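Local coordinates for D-aminoacyl-tRNA deacylase 1 (Homo sapiens, PDB 2OKV), which removes D-amino acids, and glycine mischarged onto tRNA(Ala), from tRNAs as a homodimeric editing enzyme, and may also act in DNA replication, at residues E41-L52 and T142-P150. Numbering follows the deposited sequence.
Sequences ELEHMVRKILNL and TIELESPAP
Lys-48 lies over the strand end and the tail that follows it. Its CB sits 4.2 Å from Leu-145 CD1. The chain then bends at chi3 (94°) and again at chi4, which turns the tip toward the tail. CE comes 3.4 Å from Glu-146 O, and NZ ends 3.2 Å from Pro-150 CA. Beside it, Pro-150 CG lies 3.5 Å from His-44 CD2, and Pro-150 CB lies at the edge of the imidazole. Ser-147 OG sits 3.1 Å from His-44 CB. Deeper in, the contact is apolar. Met-45 leaves the helix with CG anti to the backbone N (chi1 -176°) and bends at chi2 and chi3. This lays SD 4.0 Å from Leu-145 CB and brings CE over the backbone from Leu-145 to Ser-147. Ile-49 CG1 packs on Leu-145 CD1, and Leu-52 CD1 on Ile-143 CB. At the start of the segment, Glu-41 crosses Pro-148 at about a right angle, Glu-41 OE1 3.2 Å from Pro-148 CD.

Residues 41-51 and 142-146 run roughly antiparallel, at 154°. The helix covers the edge of the mixed sheet where strand 141-146 pairs with strand 2-8. Ile-143 also packs on Pro-91 of the second subunit, its side chain about 9 Å from the bound magnesium ion. Met-45, Ile-49 and Leu-52 on Leu-145 and Ile-143 make the buried part apolar, while the ends of Lys-48 and Glu-41 lie against the more exposed tail.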
# COMPACT_ATOMS: atom_id res chain seq x y z
N GLU B 41 4.18 -10.64 18.10
CA GLU B 41 4.09 -10.02 16.77
C GLU B 41 3.94 -8.51 16.89
O GLU B 41 4.53 -7.76 16.11
CB GLU B 41 2.91 -10.62 16.03
CG GLU B 41 2.47 -11.95 16.67
CD GLU B 41 2.84 -13.11 15.84
OE1 GLU B 41 2.60 -13.00 14.62
OE2 GLU B 41 3.33 -14.13 16.37
N LEU B 42 3.15 -8.07 17.86
CA LEU B 42 2.99 -6.64 18.15
C LEU B 42 4.36 -5.99 18.34
O LEU B 42 4.69 -5.03 17.65
CB LEU B 42 2.13 -6.45 19.40
CG LEU B 42 1.69 -5.06 19.87
CD1 LEU B 42 0.53 -5.22 20.86
CD2 LEU B 42 2.86 -4.29 20.53
N GLU B 43 5.16 -6.54 19.26
CA GLU B 43 6.50 -6.01 19.56
C GLU B 43 7.47 -6.11 18.39
O GLU B 43 8.25 -5.18 18.11
CB GLU B 43 7.07 -6.67 20.82
CG GLU B 43 6.27 -6.26 22.06
CD GLU B 43 6.80 -6.80 23.38
OE1 GLU B 43 7.95 -7.29 23.42
OE2 GLU B 43 6.06 -6.70 24.40
N HIS B 44 7.41 -7.24 17.68
CA HIS B 44 8.26 -7.44 16.49
C HIS B 44 7.92 -6.47 15.35
O HIS B 44 8.82 -5.92 14.71
CB HIS B 44 8.18 -8.89 16.03
CG HIS B 44 9.02 -9.84 16.83
ND1 HIS B 44 8.99 -9.89 18.21
CD2 HIS B 44 9.90 -10.79 16.45
CE1 HIS B 44 9.82 -10.82 18.64
NE2 HIS B 44 10.38 -11.39 17.59
N MET B 45 6.63 -6.25 15.11
CA MET B 45 6.21 -5.32 14.06
C MET B 45 6.60 -3.87 14.37
O MET B 45 7.07 -3.15 13.49
CB MET B 45 4.71 -5.43 13.78
CG MET B 45 4.20 -4.56 12.62
SD MET B 45 5.00 -4.90 11.03
CE MET B 45 4.15 -6.38 10.47
N VAL B 46 6.42 -3.45 15.62
CA VAL B 46 6.88 -2.13 16.06
C VAL B 46 8.39 -1.95 15.75
O VAL B 46 8.79 -0.96 15.13
CB VAL B 46 6.64 -1.92 17.56
CG1 VAL B 46 7.40 -0.70 18.06
CG2 VAL B 46 5.13 -1.76 17.83
N ARG B 47 9.21 -2.90 16.18
CA ARG B 47 10.66 -2.83 15.95
C ARG B 47 10.99 -2.71 14.46
O ARG B 47 11.85 -1.91 14.06
CB ARG B 47 11.36 -4.02 16.57
CG ARG B 47 11.68 -3.81 18.05
CD ARG B 47 12.60 -4.89 18.61
NE ARG B 47 11.84 -5.89 19.37
CZ ARG B 47 11.69 -7.16 19.01
NH1 ARG B 47 12.27 -7.63 17.91
NH2 ARG B 47 10.95 -7.97 19.77
N LYS B 48 10.30 -3.49 13.62
CA LYS B 48 10.55 -3.46 12.18
C LYS B 48 10.19 -2.13 11.55
O LYS B 48 10.96 -1.61 10.73
CB LYS B 48 9.81 -4.59 11.44
CG LYS B 48 10.37 -5.99 11.71
CD LYS B 48 9.27 -7.03 11.53
CE LYS B 48 9.24 -7.61 10.14
NZ LYS B 48 10.09 -8.84 10.10
N ILE B 49 9.04 -1.57 11.94
CA ILE B 49 8.58 -0.30 11.38
C ILE B 49 9.58 0.80 11.74
O ILE B 49 10.00 1.59 10.89
CB ILE B 49 7.16 0.09 11.89
CG1 ILE B 49 6.09 -0.79 11.24
CG2 ILE B 49 6.84 1.57 11.66
CD1 ILE B 49 4.77 -0.81 12.02
N LEU B 50 9.97 0.82 13.01
CA LEU B 50 10.82 1.88 13.53
C LEU B 50 12.23 1.83 12.97
O LEU B 50 12.90 2.86 12.85
CB LEU B 50 10.86 1.83 15.07
CG LEU B 50 9.57 2.29 15.77
CD1 LEU B 50 9.71 2.13 17.27
CD2 LEU B 50 9.25 3.73 15.45
N ASN B 51 12.67 0.63 12.60
CA ASN B 51 14.03 0.42 12.10
C ASN B 51 14.16 0.29 10.57
O ASN B 51 15.28 0.19 10.04
CB ASN B 51 14.65 -0.73 12.89
CG ASN B 51 14.82 -0.39 14.39
OD1 ASN B 51 15.77 0.31 14.77
ND2 ASN B 51 13.88 -0.87 15.24
N LEU B 52 13.03 0.32 9.87
CA LEU B 52 12.99 0.19 8.42
C LEU B 52 13.69 1.36 7.71
O LEU B 52 13.24 2.51 7.80
CB LEU B 52 11.53 0.12 7.95
CG LEU B 52 11.07 -0.58 6.66
CD1 LEU B 52 10.01 0.26 5.96
CD2 LEU B 52 12.15 -1.01 5.73
N THR B 142 7.29 1.73 -1.37
CA THR B 142 6.25 0.96 -0.67
C THR B 142 6.83 -0.38 -0.24
O THR B 142 7.36 -1.11 -1.06
CB THR B 142 5.05 0.70 -1.62
OG1 THR B 142 4.63 1.93 -2.22
CG2 THR B 142 3.86 0.06 -0.86
N ILE B 143 6.69 -0.72 1.04
CA ILE B 143 7.31 -1.94 1.56
C ILE B 143 6.26 -2.77 2.28
O ILE B 143 5.50 -2.24 3.08
CB ILE B 143 8.46 -1.59 2.55
CG1 ILE B 143 9.61 -0.85 1.83
CG2 ILE B 143 8.96 -2.86 3.31
CD1 ILE B 143 10.44 -1.69 0.88
N GLU B 144 6.23 -4.07 1.98
CA GLU B 144 5.37 -5.01 2.70
C GLU B 144 6.15 -5.65 3.85
O GLU B 144 7.25 -6.17 3.66
CB GLU B 144 4.86 -6.09 1.75
CG GLU B 144 3.97 -5.57 0.62
CD GLU B 144 3.51 -6.67 -0.34
OE1 GLU B 144 2.81 -6.34 -1.32
OE2 GLU B 144 3.85 -7.85 -0.13
N LEU B 145 5.56 -5.61 5.04
CA LEU B 145 6.13 -6.22 6.24
C LEU B 145 5.19 -7.28 6.80
O LEU B 145 3.97 -7.15 6.72
CB LEU B 145 6.39 -5.16 7.32
CG LEU B 145 7.40 -4.03 7.07
CD1 LEU B 145 7.41 -3.08 8.30
CD2 LEU B 145 8.82 -4.57 6.76
N GLU B 146 5.77 -8.33 7.38
CA GLU B 146 4.98 -9.36 8.05
C GLU B 146 5.72 -9.87 9.29
O GLU B 146 6.95 -10.00 9.27
CB GLU B 146 4.67 -10.49 7.07
CG GLU B 146 3.89 -11.64 7.70
CD GLU B 146 2.87 -12.27 6.77
OE1 GLU B 146 1.92 -12.89 7.31
OE2 GLU B 146 3.02 -12.15 5.52
N SER B 147 4.99 -10.17 10.36
CA SER B 147 5.67 -10.57 11.60
C SER B 147 5.50 -12.00 12.12
O SER B 147 6.40 -12.52 12.80
CB SER B 147 5.46 -9.58 12.73
OG SER B 147 6.27 -9.98 13.82
N PRO B 148 4.34 -12.63 11.88
CA PRO B 148 4.37 -14.08 12.09
C PRO B 148 5.71 -14.67 11.66
O PRO B 148 6.22 -15.57 12.33
CB PRO B 148 3.24 -14.58 11.20
CG PRO B 148 2.22 -13.46 11.27
CD PRO B 148 2.99 -12.16 11.51
N ALA B 149 6.28 -14.15 10.56
CA ALA B 149 7.67 -14.46 10.18
C ALA B 149 8.56 -13.20 10.22
O ALA B 149 8.63 -12.46 9.23
CB ALA B 149 7.73 -15.14 8.78
N PRO B 150 9.27 -12.97 11.35
CA PRO B 150 10.07 -11.75 11.51
C PRO B 150 11.54 -11.87 11.07
O PRO B 150 12.08 -12.97 10.94
CB PRO B 150 9.98 -11.48 13.02
CG PRO B 150 9.77 -12.86 13.63
CD PRO B 150 9.40 -13.84 12.54